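Local coordinates for protein restriction endonuclease (Mycobacterium sp., PDB 4F0Q) that cleaves DNA in a modification-dependent manner, as a tetrameric restriction endonuclease that requires cytosine methylation, at residues Val268-Ser271 with Lys272-Gln275; Ala395-Glu398 with Ile399-Gln403. All coordinates share one frame; numbering follows the deposited sequence.

Contact 1 of 2, residues Val268-Ser271 with Lys272-Gln275; sequences VQSS and KEQQ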
ATOM      1  N   VAL A 268     -20.262   0.399  -5.110  1.00 26.90           N
ATOM      2  CA  VAL A 268     -20.446   1.107  -6.371  1.00 22.36           C
ATOM      3  C   VAL A 268     -21.337   2.330  -6.182  1.00 21.96           C
ATOM      4  O   VAL A 268     -22.522   2.205  -5.876  1.00 25.34           O
ATOM      5  CB  VAL A 268     -21.065   0.196  -7.445  1.00 21.63           C
ATOM      6  CG1 VAL A 268     -21.363   0.991  -8.704  1.00 22.24           C
ATOM      7  CG2 VAL A 268     -20.139  -0.972  -7.748  1.00 20.22           C
ATOM      8  N   GLN A 269     -20.758   3.511  -6.362  1.00 22.98           N
ATOM      9  CA  GLN A 269     -21.510   4.751  -6.238  1.00 24.32           C
ATOM     10  C   GLN A 269     -22.008   5.219  -7.598  1.00 24.95           C
ATOM     11  O   GLN A 269     -21.305   5.096  -8.600  1.00 25.72           O
ATOM     12  CB  GLN A 269     -20.651   5.843  -5.600  1.00 23.34           C
ATOM     13  CG  GLN A 269     -20.136   5.501  -4.214  1.00 23.19           C
ATOM     14  CD  GLN A 269     -19.446   6.672  -3.548  1.00 27.01           C
ATOM     15  OE1 GLN A 269     -19.502   7.801  -4.037  1.00 31.01           O
ATOM     16  NE2 GLN A 269     -18.789   6.412  -2.424  1.00 39.97           N
ATOM     17  N   SER A 270     -23.223   5.752  -7.626  1.00 23.93           N
ATOM     18  CA  SER A 270     -23.775   6.308  -8.853  1.00 27.24           C
ATOM     19  C   SER A 270     -23.066   7.615  -9.175  1.00 26.33           C
ATOM     20  O   SER A 270     -22.279   8.116  -8.372  1.00 24.08           O
ATOM     21  CB  SER A 270     -25.278   6.545  -8.708  1.00 25.72           C
ATOM     22  OG  SER A 270     -25.548   7.501  -7.696  1.00 25.96           O
ATOM     23  N   SER A 271     -23.343   8.166 -10.352  1.00 23.42           N
ATOM     24  CA  SER A 271     -22.765   9.446 -10.735  1.00 23.76           C
ATOM     25  C   SER A 271     -23.287  10.552  -9.827  1.00 23.25           C
ATOM     26  O   SER A 271     -22.578  11.513  -9.538  1.00 26.92           O
ATOM     27  CB  SER A 271     -23.070   9.767 -12.199  1.00 22.78           C
ATOM     28  OG  SER A 271     -22.450   8.834 -13.066  1.00 22.00           O
ATOM     29  N   LYS A 272     -24.526  10.401  -9.368  1.00 25.19           N
ATOM     30  CA  LYS A 272     -25.152  11.400  -8.508  1.00 27.13           C
ATOM     31  C   LYS A 272     -24.544  11.402  -7.108  1.00 27.00           C
ATOM     32  O   LYS A 272     -24.436  12.449  -6.470  1.00 28.35           O
ATOM     33  CB  LYS A 272     -26.665  11.175  -8.430  1.00 26.58           C
ATOM     34  CG  LYS A 272     -27.412  12.273  -7.687  1.00 31.71           C
ATOM     35  CD  LYS A 272     -28.918  12.158  -7.867  1.00 33.18           C
ATOM     36  CE  LYS A 272     -29.467  10.906  -7.205  1.00 42.77           C
ATOM     37  NZ  LYS A 272     -30.952  10.841  -7.300  1.00 42.46           N
ATOM     38  N   GLU A 273     -24.145  10.226  -6.638  1.00 23.21           N
ATOM     39  CA  GLU A 273     -23.542  10.098  -5.317  1.00 23.84           C
ATOM     40  C   GLU A 273     -22.141  10.700  -5.272  1.00 23.92           C
ATOM     41  O   GLU A 273     -21.760  11.333  -4.288  1.00 25.95           O
ATOM     42  CB  GLU A 273     -23.503   8.631  -4.886  1.00 25.43           C
ATOM     43  CG  GLU A 273     -24.869   8.050  -4.562  1.00 26.95           C
ATOM     44  CD  GLU A 273     -24.826   6.550  -4.347  1.00 28.93           C
ATOM     45  OE1 GLU A 273     -24.551   5.819  -5.322  1.00 25.42           O
ATOM     46  OE2 GLU A 273     -25.066   6.104  -3.206  1.00 37.20           O
ATOM     47  N   GLN A 274     -21.377  10.501  -6.341  1.00 26.41           N
ATOM     48  CA  GLN A 274     -20.014  11.017  -6.413  1.00 25.99           C
ATOM     49  C   GLN A 274     -20.007  12.533  -6.579  1.00 21.26           C
ATOM     50  O   GLN A 274     -19.036  13.203  -6.227  1.00 21.48           O
ATOM     51  CB  GLN A 274     -19.255  10.358  -7.564  1.00 22.53           C
ATOM     52  CG  GLN A 274     -19.232   8.843  -7.502  1.00 19.24           C
ATOM     53  CD  GLN A 274     -18.517   8.227  -8.686  1.00 20.74           C
ATOM     54  OE1 GLN A 274     -17.371   8.567  -8.979  1.00 20.22           O
ATOM     55  NE2 GLN A 274     -19.195   7.321  -9.381  1.00 24.11           N
ATOM     56  N   GLN A 275     -21.095  13.066  -7.124  1.00 22.50           N
ATOM     57  CA  GLN A 275     -21.251  14.502  -7.296  1.00 20.78           C
ATOM     58  C   GLN A 275     -21.921  15.100  -6.064  1.00 24.90           C
ATOM     59  O   GLN A 275     -22.655  14.407  -5.359  1.00 22.93           O
ATOM     60  CB  GLN A 275     -22.086  14.795  -8.545  1.00 26.48           C
ATOM     61  CG  GLN A 275     -21.407  14.414  -9.850  1.00 22.17           C
ATOM     62  CD  GLN A 275     -20.164  15.234 -10.118  1.00 21.20           C
ATOM     63  OE1 GLN A 275     -20.247  16.429 -10.401  1.00 19.99           O
ATOM     64  NE2 GLN A 275     -19.002  14.597 -10.029  1.00 20.73           N
TER

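Contact 2 of 2, residues Ala395-Glu398 with Ile399-Gln403; sequences AQVE and IIDDQ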
ATOM      1  N   ALA A 395     -16.029   0.946 -14.390  1.00 19.24           N
ATOM      2  CA  ALA A 395     -14.709   1.236 -13.841  1.00 20.73           C
ATOM      3  C   ALA A 395     -14.624   0.790 -12.386  1.00 22.00           C
ATOM      4  O   ALA A 395     -13.707   0.063 -12.000  1.00 22.76           O
ATOM      5  CB  ALA A 395     -14.402   2.720 -13.960  1.00 18.31           C
ATOM      6  N   GLN A 396     -15.595   1.224 -11.589  1.00 21.75           N
ATOM      7  CA  GLN A 396     -15.661   0.867 -10.178  1.00 18.44           C
ATOM      8  C   GLN A 396     -15.794  -0.641  -9.994  1.00 20.53           C
ATOM      9  O   GLN A 396     -15.180  -1.220  -9.098  1.00 21.68           O
ATOM     10  CB  GLN A 396     -16.832   1.584  -9.505  1.00 22.09           C
ATOM     11  CG  GLN A 396     -16.828   3.091  -9.703  1.00 21.07           C
ATOM     12  CD  GLN A 396     -18.017   3.768  -9.053  1.00 17.27           C
ATOM     13  OE1 GLN A 396     -18.099   3.864  -7.830  1.00 18.28           O
ATOM     14  NE2 GLN A 396     -18.950   4.238  -9.873  1.00 21.97           N
ATOM     15  N   VAL A 397     -16.598  -1.269 -10.847  1.00 25.30           N
ATOM     16  CA  VAL A 397     -16.780  -2.717 -10.811  1.00 23.96           C
ATOM     17  C   VAL A 397     -15.460  -3.447 -11.056  1.00 23.23           C
ATOM     18  O   VAL A 397     -15.116  -4.385 -10.338  1.00 28.56           O
ATOM     19  CB  VAL A 397     -17.838  -3.183 -11.840  1.00 28.33           C
ATOM     20  CG1 VAL A 397     -17.731  -4.681 -12.089  1.00 23.52           C
ATOM     21  CG2 VAL A 397     -19.237  -2.816 -11.366  1.00 20.90           C
ATOM     22  N   GLU A 398     -14.716  -2.998 -12.061  1.00 20.80           N
ATOM     23  CA  GLU A 398     -13.430  -3.609 -12.381  1.00 21.46           C
ATOM     24  C   GLU A 398     -12.379  -3.323 -11.310  1.00 20.24           C
ATOM     25  O   GLU A 398     -11.446  -4.103 -11.126  1.00 20.71           O
ATOM     26  CB  GLU A 398     -12.946  -3.152 -13.759  1.00 20.94           C
ATOM     27  CG  GLU A 398     -13.846  -3.610 -14.898  1.00 21.68           C
ATOM     28  CD  GLU A 398     -13.434  -3.038 -16.237  1.00 29.51           C
ATOM     29  OE1 GLU A 398     -14.223  -3.145 -17.199  1.00 29.84           O
ATOM     30  OE2 GLU A 398     -12.317  -2.488 -16.332  1.00 33.80           O
ATOM     31  N   ILE A 399     -12.535  -2.205 -10.605  1.00 23.81           N
ATOM     32  CA  ILE A 399     -11.645  -1.877  -9.494  1.00 19.67           C
ATOM     33  C   ILE A 399     -11.899  -2.797  -8.301  1.00 21.95           C
ATOM     34  O   ILE A 399     -10.965  -3.323  -7.697  1.00 20.21           O
ATOM     35  CB  ILE A 399     -11.801  -0.406  -9.054  1.00 19.70           C
ATOM     36  CG1 ILE A 399     -11.221   0.532 -10.112  1.00 15.35           C
ATOM     37  CG2 ILE A 399     -11.109  -0.165  -7.721  1.00 20.76           C
ATOM     38  CD1 ILE A 399     -11.417   1.998  -9.797  1.00 14.66           C
ATOM     39  N   ILE A 400     -13.172  -2.990  -7.973  1.00 20.90           N
ATOM     40  CA  ILE A 400     -13.565  -3.851  -6.861  1.00 24.63           C
ATOM     41  C   ILE A 400     -13.234  -5.319  -7.126  1.00 30.08           C
ATOM     42  O   ILE A 400     -12.659  -5.998  -6.273  1.00 33.00           O
ATOM     43  CB  ILE A 400     -15.071  -3.720  -6.560  1.00 23.71           C
ATOM     44  CG1 ILE A 400     -15.402  -2.295  -6.118  1.00 20.66           C
ATOM     45  CG2 ILE A 400     -15.494  -4.717  -5.492  1.00 27.44           C
ATOM     46  CD1 ILE A 400     -16.882  -2.015  -6.037  1.00 21.14           C
ATOM     47  N   ASP A 401     -13.598  -5.802  -8.309  1.00 29.62           N
ATOM     48  CA  ASP A 401     -13.392  -7.204  -8.664  1.00 31.31           C
ATOM     49  C   ASP A 401     -11.919  -7.593  -8.711  1.00 33.87           C
ATOM     50  O   ASP A 401     -11.501  -8.551  -8.060  1.00 37.29           O
ATOM     51  CB  ASP A 401     -14.058  -7.520 -10.005  1.00 30.00           C
ATOM     52  CG  ASP A 401     -15.566  -7.411  -9.941  1.00 45.55           C
ATOM     53  OD1 ASP A 401     -16.070  -6.731  -9.022  1.00 46.94           O
ATOM     54  OD2 ASP A 401     -16.245  -8.003 -10.807  1.00 52.21           O
ATOM     55  N   ASP A 402     -11.134  -6.843  -9.478  1.00 29.59           N
ATOM     56  CA  ASP A 402      -9.724  -7.162  -9.663  1.00 25.90           C
ATOM     57  C   ASP A 402      -8.842  -6.545  -8.580  1.00 25.49           C
ATOM     58  O   ASP A 402      -7.615  -6.596  -8.668  1.00 28.47           O
ATOM     59  CB  ASP A 402      -9.256  -6.724 -11.051  1.00 27.41           C
ATOM     60  CG  ASP A 402     -10.016  -7.416 -12.168  1.00 37.63           C
ATOM     61  OD1 ASP A 402      -9.582  -8.506 -12.597  1.00 44.91           O
ATOM     62  OD2 ASP A 402     -11.049  -6.872 -12.615  1.00 33.01           O
ATOM     63  N   GLN A 403      -9.481  -5.967  -7.567  1.00 29.93           N
ATOM     64  CA  GLN A 403      -8.789  -5.396  -6.411  1.00 29.02           C
ATOM     65  C   GLN A 403      -7.732  -4.359  -6.789  1.00 24.61           C
ATOM     66  O   GLN A 403      -6.553  -4.520  -6.471  1.00 24.44           O
ATOM     67  CB  GLN A 403      -8.160  -6.503  -5.558  1.00 30.41           C
ATOM     68  CG  GLN A 403      -9.137  -7.577  -5.108  1.00 31.38           C
ATOM     69  CD  GLN A 403      -8.475  -8.654  -4.268  1.00 38.14           C
ATOM     70  OE1 GLN A 403      -7.404  -8.443  -3.698  1.00 42.98           O
ATOM     71  NE2 GLN A 403      -9.112  -9.816  -4.189  1.00 29.95           N
TER

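Contact 1 of 2, residues Val268-Ser271 with Lys272-Gln275
S270 and E273 form a capping box at the start of the short helix 271-274. S270 is the N-cap, and its OG accepts a hydrogen bond from E273 N at 3.2 Å. The glutamate side chain supplies the reciprocal bond. Its CB lies 3.7 Å from S270 OG. CG follows the same hydroxyl more closely, at 3.3 Å. CD lies about as far from S270 OG (3.6 Å) as from S270 N (3.7 Å). At the tip, OE1 takes the N-H of S270 at 2.7 Å in a nearly straight bond of 175°. That bond reaches the anti side of the carboxylate and stays close to its plane. E273 CG stands anti to its carbonyl carbon (chi1 -70°), and the chain then runs extended back to S270. The N-H that precedes the first turn is thus satisfied by a side chain.

Q274 N bonds S270 O, while the amide OE1 of Q274 accepts from F391 N. Q269 OE1 touches Q274 CG at 3.6 Å, with the two amide planes 83° apart. Q274 NE2 donates to Q269 O at 3.2 Å, coming from above that carbonyl plane rather than along a lone pair.

Contact 2 of 2, residues Ala395-Glu398 with Ile399-Gln403
I399 N bonds A395 O at 2.9 Å, the first of four successive i to i+4 backbone bonds. I400 N reaches Q396 O and D401 N reaches V397 O at the same length. The fourth, from D402 N to E398 O, stretches to 3.2 Å. Its donor stands 46° out of the carbonyl plane, where D402 is the first residue to leave helical angles.

I399 CG1 approaches A395 O to 3.2 Å, with CG1 anti to the carbonyl carbon (chi1 -71°). I400 CG1 meets Q396 O in the same way. V397 and D401 lie side by side, with V397 CG1 3.9 Å from D401 OD2. T98 of the fourth subunit packs on both. D401 OD1 also comes within 2.9 Å of V397 O; both are acceptors, so this is no hydrogen bond.

Other polar ends find partners outside the helix turn. Q396 NE2 donates to Q269 O. E398 OE2 forms a salt bridge to R376 NH2 and OE1 one to R372 NH2, both of the third subunit; OE1 also accepts from Q394 NE2. D402 OD2 pairs with NH1 of the same R376. E398 OE2 and D402 OD2 are 5.9 Å apart, and the shared arginine probably offsets their like charges. The segments form most of alpha-helix 393-401 and its C-terminal end, with I399 packed on helix 367-374 and strand 406-409.

Contact 1 comes first along the chain, in the loop between strand 263-264 and helix 271-274, and on that helix. Contact 2 follows along helix 393-401 and just past its end, within the PDDEXK-type endonuclease region. Their centres are about 15 Å apart, yet they touch. Q396 NE2 probably donates to Q269 O at 2.8 Å, so that carbonyl receives amides from both contacts. V268 CG2 also packs on I400 CD1 at 3.8 Å. The capped turn is thereby joined to one side of helix 393-401, which connects strands 381-387 and 406-409 of the five-stranded sheet. Through E398 and D402, contact 2 also meets arginines of the third subunit, linking this region to the tetramer.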